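Local coordinates for protein 3-phytase (Klebsiella pneumoniae, PDB 2WNH) that probably hydrolyses phytate (inositol hexakisphosphate) as a histidine acid phosphatase, releasing phosphate with 3-phytase specificity, at residues 24-36 against 47-60. The protein carries 3 engineered substitutions. Residues are numbered along the deposited sequence; the frame is centred on the assembly and turned at random.
Sequences RHGIRPPTAGNRE and TEWTTHDGELTGHG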
loop_
_atom_site.group_PDB
_atom_site.type_symbol
_atom_site.label_atom_id
_atom_site.label_comp_id
_atom_site.label_asym_id
_atom_site.label_seq_id
_atom_site.Cartn_x
_atom_site.Cartn_y
_atom_site.Cartn_z
ATOM N N ARG B 24 -11.516 -25.877 -11.498
ATOM C CA ARG B 24 -12.775 -26.295 -10.901
ATOM C C ARG B 24 -13.320 -25.090 -10.161
ATOM O O ARG B 24 -12.552 -24.229 -9.694
ATOM C CB ARG B 24 -12.555 -27.453 -9.896
ATOM C CG ARG B 24 -13.870 -28.059 -9.402
ATOM C CD ARG B 24 -13.682 -29.071 -8.267
ATOM N NE ARG B 24 -15.009 -29.421 -7.706
ATOM C CZ ARG B 24 -15.212 -30.159 -6.612
ATOM N NH1 ARG B 24 -14.186 -30.675 -5.949
ATOM N NH2 ARG B 24 -16.457 -30.365 -6.169
ATOM N N HIS B 25 -14.637 -25.029 -10.025
ATOM C CA HIS B 25 -15.219 -24.041 -9.112
ATOM C C HIS B 25 -14.715 -24.270 -7.672
ATOM O O HIS B 25 -14.163 -25.332 -7.344
ATOM C CB HIS B 25 -16.742 -24.087 -9.206
ATOM C CG HIS B 25 -17.314 -25.422 -8.865
ATOM N ND1 HIS B 25 -17.353 -25.912 -7.576
ATOM C CD2 HIS B 25 -17.869 -26.376 -9.653
ATOM C CE1 HIS B 25 -17.909 -27.115 -7.584
ATOM N NE2 HIS B 25 -18.229 -27.418 -8.832
ATOM N N GLY B 26 -14.847 -23.245 -6.837
ATOM C CA GLY B 26 -14.482 -23.351 -5.427
ATOM C C GLY B 26 -15.521 -24.108 -4.611
ATOM O O GLY B 26 -16.458 -24.705 -5.158
ATOM N N ILE B 27 -15.335 -24.083 -3.294
ATOM C CA ILE B 27 -16.202 -24.820 -2.365
ATOM C C ILE B 27 -17.687 -24.460 -2.505
ATOM O O ILE B 27 -18.055 -23.292 -2.579
ATOM C CB ILE B 27 -15.727 -24.612 -0.907
ATOM C CG1 ILE B 27 -14.258 -25.055 -0.763
ATOM C CG2 ILE B 27 -16.673 -25.312 0.106
ATOM C CD1 ILE B 27 -13.569 -24.431 0.431
ATOM N N ARG B 28 -18.536 -25.494 -2.575
ATOM C CA ARG B 28 -20.004 -25.334 -2.589
ATOM C C ARG B 28 -20.596 -26.306 -1.558
ATOM O O ARG B 28 -19.945 -27.307 -1.220
ATOM C CB ARG B 28 -20.586 -25.722 -3.963
ATOM C CG ARG B 28 -20.083 -27.064 -4.478
ATOM C CD ARG B 28 -21.052 -27.639 -5.524
ATOM N NE ARG B 28 -20.617 -28.963 -5.962
ATOM C CZ ARG B 28 -20.756 -30.078 -5.246
ATOM N NH1 ARG B 28 -21.358 -30.064 -4.052
ATOM N NH2 ARG B 28 -20.302 -31.230 -5.744
ATOM N N PRO B 29 -21.833 -26.022 -1.085
ATOM C CA PRO B 29 -22.564 -27.043 -0.311
ATOM C C PRO B 29 -22.970 -28.129 -1.299
ATOM O O PRO B 29 -22.772 -27.966 -2.513
ATOM C CB PRO B 29 -23.811 -26.294 0.172
ATOM C CG PRO B 29 -23.477 -24.798 -0.021
ATOM C CD PRO B 29 -22.630 -24.803 -1.264
ATOM N N PRO B 30 -23.575 -29.230 -0.806
ATOM C CA PRO B 30 -24.095 -30.219 -1.754
ATOM C C PRO B 30 -25.031 -29.551 -2.762
ATOM O O PRO B 30 -25.667 -28.554 -2.449
ATOM C CB PRO B 30 -24.909 -31.180 -0.846
ATOM C CG PRO B 30 -25.121 -30.437 0.428
ATOM C CD PRO B 30 -23.876 -29.593 0.589
ATOM N N THR B 31 -25.155 -30.095 -3.964
ATOM C CA THR B 31 -26.204 -29.616 -4.851
ATOM C C THR B 31 -27.559 -30.102 -4.325
ATOM O O THR B 31 -27.611 -30.984 -3.480
ATOM C CB THR B 31 -26.028 -30.146 -6.259
ATOM O OG1 THR B 31 -26.210 -31.560 -6.222
ATOM C CG2 THR B 31 -24.614 -29.849 -6.792
ATOM N N ALA B 32 -28.640 -29.512 -4.820
ATOM C CA ALA B 32 -29.980 -29.942 -4.426
ATOM C C ALA B 32 -30.164 -31.447 -4.640
ATOM O O ALA B 32 -30.647 -32.137 -3.740
ATOM C CB ALA B 32 -31.049 -29.149 -5.156
ATOM N N GLY B 33 -29.740 -31.946 -5.807
ATOM C CA GLY B 33 -29.793 -33.374 -6.115
ATOM C C GLY B 33 -28.986 -34.225 -5.162
ATOM O O GLY B 33 -29.471 -35.271 -4.687
ATOM N N ASN B 34 -27.747 -33.788 -4.888
ATOM C CA ASN B 34 -26.872 -34.461 -3.928
ATOM C C ASN B 34 -27.567 -34.594 -2.582
ATOM O O ASN B 34 -27.538 -35.651 -1.969
ATOM C CB ASN B 34 -25.582 -33.674 -3.654
ATOM C CG ASN B 34 -24.592 -33.669 -4.814
ATOM O OD1 ASN B 34 -23.679 -32.817 -4.837
ATOM N ND2 ASN B 34 -24.746 -34.591 -5.774
ATOM N N ARG B 35 -28.148 -33.499 -2.104
ATOM C CA ARG B 35 -28.799 -33.505 -0.790
ATOM C C ARG B 35 -29.910 -34.555 -0.722
ATOM O O ARG B 35 -29.955 -35.347 0.226
ATOM C CB ARG B 35 -29.377 -32.140 -0.437
ATOM C CG ARG B 35 -30.061 -32.120 0.934
ATOM C CD ARG B 35 -30.513 -30.716 1.341
ATOM N NE ARG B 35 -29.390 -29.788 1.500
ATOM C CZ ARG B 35 -28.586 -29.735 2.553
ATOM N NH1 ARG B 35 -28.733 -30.566 3.575
ATOM N NH2 ARG B 35 -27.616 -28.838 2.582
ATOM N N GLU B 36 -30.789 -34.544 -1.728
ATOM C CA GLU B 36 -31.871 -35.535 -1.814
ATOM C C GLU B 36 -31.323 -36.938 -1.626
ATOM O O GLU B 36 -31.853 -37.721 -0.830
ATOM C CB GLU B 36 -32.569 -35.461 -3.170
ATOM C CG GLU B 36 -33.587 -34.346 -3.317
ATOM C CD GLU B 36 -34.299 -34.345 -4.679
ATOM O OE1 GLU B 36 -33.849 -35.040 -5.630
ATOM O OE2 GLU B 36 -35.317 -33.629 -4.799
ATOM N N THR B 47 -26.531 -31.082 7.376
ATOM C CA THR B 47 -26.398 -29.653 7.635
ATOM C C THR B 47 -26.830 -28.807 6.442
ATOM O O THR B 47 -26.497 -29.109 5.292
ATOM C CB THR B 47 -24.952 -29.314 8.009
ATOM O OG1 THR B 47 -24.586 -30.070 9.170
ATOM C CG2 THR B 47 -24.760 -27.804 8.279
ATOM N N GLU B 48 -27.603 -27.771 6.744
ATOM C CA GLU B 48 -27.977 -26.728 5.808
ATOM C C GLU B 48 -26.938 -25.630 5.961
ATOM O O GLU B 48 -26.753 -25.110 7.061
ATOM C CB GLU B 48 -29.365 -26.188 6.156
ATOM C CG GLU B 48 -30.482 -27.207 5.954
ATOM C CD GLU B 48 -30.829 -27.419 4.493
ATOM O OE1 GLU B 48 -30.403 -26.595 3.644
ATOM O OE2 GLU B 48 -31.528 -28.415 4.185
ATOM N N TRP B 49 -26.251 -25.294 4.871
ATOM C CA TRP B 49 -25.186 -24.293 4.927
ATOM C C TRP B 49 -25.739 -22.885 4.786
ATOM O O TRP B 49 -26.891 -22.699 4.376
ATOM C CB TRP B 49 -24.139 -24.534 3.836
ATOM C CG TRP B 49 -23.485 -25.863 3.820
ATOM C CD1 TRP B 49 -24.025 -27.061 4.198
ATOM C CD2 TRP B 49 -22.183 -26.156 3.296
ATOM N NE1 TRP B 49 -23.130 -28.076 3.962
ATOM C CE2 TRP B 49 -21.984 -27.545 3.420
ATOM C CE3 TRP B 49 -21.152 -25.368 2.749
ATOM C CZ2 TRP B 49 -20.793 -28.179 3.013
ATOM C CZ3 TRP B 49 -19.977 -25.996 2.335
ATOM C CH2 TRP B 49 -19.800 -27.387 2.471
ATOM N N THR B 50 -24.919 -21.885 5.117
ATOM C CA THR B 50 -25.345 -20.494 5.001
ATOM C C THR B 50 -25.427 -20.096 3.524
ATOM O O THR B 50 -26.120 -19.162 3.162
ATOM C CB THR B 50 -24.413 -19.547 5.775
ATOM O OG1 THR B 50 -24.366 -19.960 7.146
ATOM C CG2 THR B 50 -24.949 -18.108 5.754
ATOM N N THR B 51 -24.719 -20.833 2.685
ATOM C CA THR B 51 -24.786 -20.659 1.247
ATOM C C THR B 51 -25.878 -21.568 0.678
ATOM O O THR B 51 -26.014 -22.697 1.144
ATOM C CB THR B 51 -23.418 -21.060 0.674
ATOM O OG1 THR B 51 -22.435 -20.166 1.225
ATOM C CG2 THR B 51 -23.382 -20.959 -0.828
ATOM N N HIS B 52 -26.632 -21.090 -0.318
ATOM C CA HIS B 52 -27.601 -21.959 -1.029
ATOM C C HIS B 52 -26.926 -23.211 -1.606
ATOM O O HIS B 52 -25.828 -23.131 -2.142
ATOM C CB HIS B 52 -28.272 -21.188 -2.161
ATOM C CG HIS B 52 -29.019 -19.988 -1.687
ATOM N ND1 HIS B 52 -30.185 -20.085 -0.956
ATOM C CD2 HIS B 52 -28.750 -18.668 -1.797
ATOM C CE1 HIS B 52 -30.610 -18.870 -0.651
ATOM N NE2 HIS B 52 -29.759 -17.992 -1.153
ATOM N N ASP B 53 -27.600 -24.360 -1.542
ATOM C CA ASP B 53 -27.061 -25.592 -2.144
ATOM C C ASP B 53 -26.565 -25.364 -3.563
ATOM O O ASP B 53 -27.230 -24.689 -4.367
ATOM C CB ASP B 53 -28.123 -26.710 -2.174
ATOM C CG ASP B 53 -28.343 -27.344 -0.811
ATOM O OD1 ASP B 53 -27.522 -27.114 0.106
ATOM O OD2 ASP B 53 -29.333 -28.105 -0.669
ATOM N N GLY B 54 -25.378 -25.888 -3.852
ATOM C CA GLY B 54 -24.786 -25.747 -5.196
ATOM C C GLY B 54 -24.137 -24.415 -5.580
ATOM O O GLY B 54 -23.590 -24.304 -6.686
ATOM N N GLU B 55 -24.200 -23.405 -4.705
ATOM C CA GLU B 55 -23.576 -22.088 -5.002
ATOM C C GLU B 55 -22.205 -21.960 -4.336
ATOM O O GLU B 55 -21.867 -22.751 -3.445
ATOM C CB GLU B 55 -24.514 -20.932 -4.637
ATOM C CG GLU B 55 -25.805 -20.981 -5.446
ATOM C CD GLU B 55 -26.671 -19.744 -5.302
ATOM O OE1 GLU B 55 -26.290 -18.778 -4.600
ATOM O OE2 GLU B 55 -27.761 -19.743 -5.909
ATOM N N LEU B 56 -21.385 -21.008 -4.802
ATOM C CA LEU B 56 -20.029 -20.861 -4.237
ATOM C C LEU B 56 -20.151 -20.214 -2.844
ATOM O O LEU B 56 -20.785 -19.157 -2.688
ATOM C CB LEU B 56 -19.156 -19.977 -5.133
ATOM C CG LEU B 56 -17.713 -19.717 -4.650
ATOM C CD1 LEU B 56 -16.865 -20.966 -4.772
ATOM C CD2 LEU B 56 -17.054 -18.563 -5.442
ATOM N N THR B 57 -19.547 -20.839 -1.837
ATOM C CA THR B 57 -19.633 -20.277 -0.482
ATOM C C THR B 57 -18.669 -19.101 -0.339
ATOM O O THR B 57 -17.735 -18.975 -1.137
ATOM C CB THR B 57 -19.287 -21.310 0.595
ATOM O OG1 THR B 57 -17.883 -21.597 0.568
ATOM C CG2 THR B 57 -20.089 -22.608 0.383
ATOM N N GLY B 58 -18.878 -18.273 0.696
ATOM C CA GLY B 58 -17.990 -17.133 0.926
ATOM C C GLY B 58 -16.579 -17.628 1.213
ATOM O O GLY B 58 -15.598 -17.091 0.695
ATOM N N HIS B 59 -16.461 -18.652 2.054
ATOM C CA HIS B 59 -15.167 -19.249 2.351
ATOM C C HIS B 59 -14.517 -19.788 1.058
ATOM O O HIS B 59 -13.298 -19.625 0.816
ATOM C CB HIS B 59 -15.357 -20.352 3.398
ATOM C CG HIS B 59 -14.095 -21.054 3.803
ATOM N ND1 HIS B 59 -13.502 -20.844 5.030
ATOM C CD2 HIS B 59 -13.349 -22.003 3.178
ATOM C CE1 HIS B 59 -12.436 -21.624 5.136
ATOM N NE2 HIS B 59 -12.323 -22.338 4.028
ATOM N N GLY B 60 -15.351 -20.389 0.209
ATOM C CA GLY B 60 -14.904 -20.838 -1.123
ATOM C C GLY B 60 -14.351 -19.691 -1.950
ATOM O O GLY B 60 -13.292 -19.827 -2.566
HETATM O O HOH W 1 -12.773 -22.700 -2.756
#
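Pro-29 lies over one face of the Trp-49 indole: its CA is 3.6 Å from the centroid of the six-membered ring and 5° off the normal, a CH-pi contact. This contact centres the pairing of the RHGxRxP signature of histidine acid phosphatases, residues 24-30, with the loop 47-57 that leads into helix 58-77. Pro-30 CD comes in beside it, 3.8 Å from Trp-49 NE1, while Ile-27 CG2 meets the ring edge, 4.0 Å from Trp-49 CZ3. Ile-27 CD1 touches the edge of His-59, whose ND1 bonds Asp-110 of the second subunit.

The backbones join where Thr-57 N donates to Ile-27 O, nearly straight at 172°. Thr-57 also N-caps its helix, its OG1 accepting from Gly-60 N and bonding Glu-220.

At the polar edge Arg-35, its chain bent at chi3 (-63°), grips Asp-53 side-on. Arg-35 NE to Asp-53 OD2 is 2.7 Å and Arg-35 NH2 to Asp-53 OD1 is 3.0 Å, both on syn lone pairs, which fixes the nearly coplanar groups in rotation. The Glu-48 carboxylate stacks over one guanidinium face, Glu-48 OE2 3.6 Å from Arg-35 NH1; no N-H points at it. Arg-35 NH1 and NH2 converge end-on on Thr-47 O, at 3.2 and 2.9 Å.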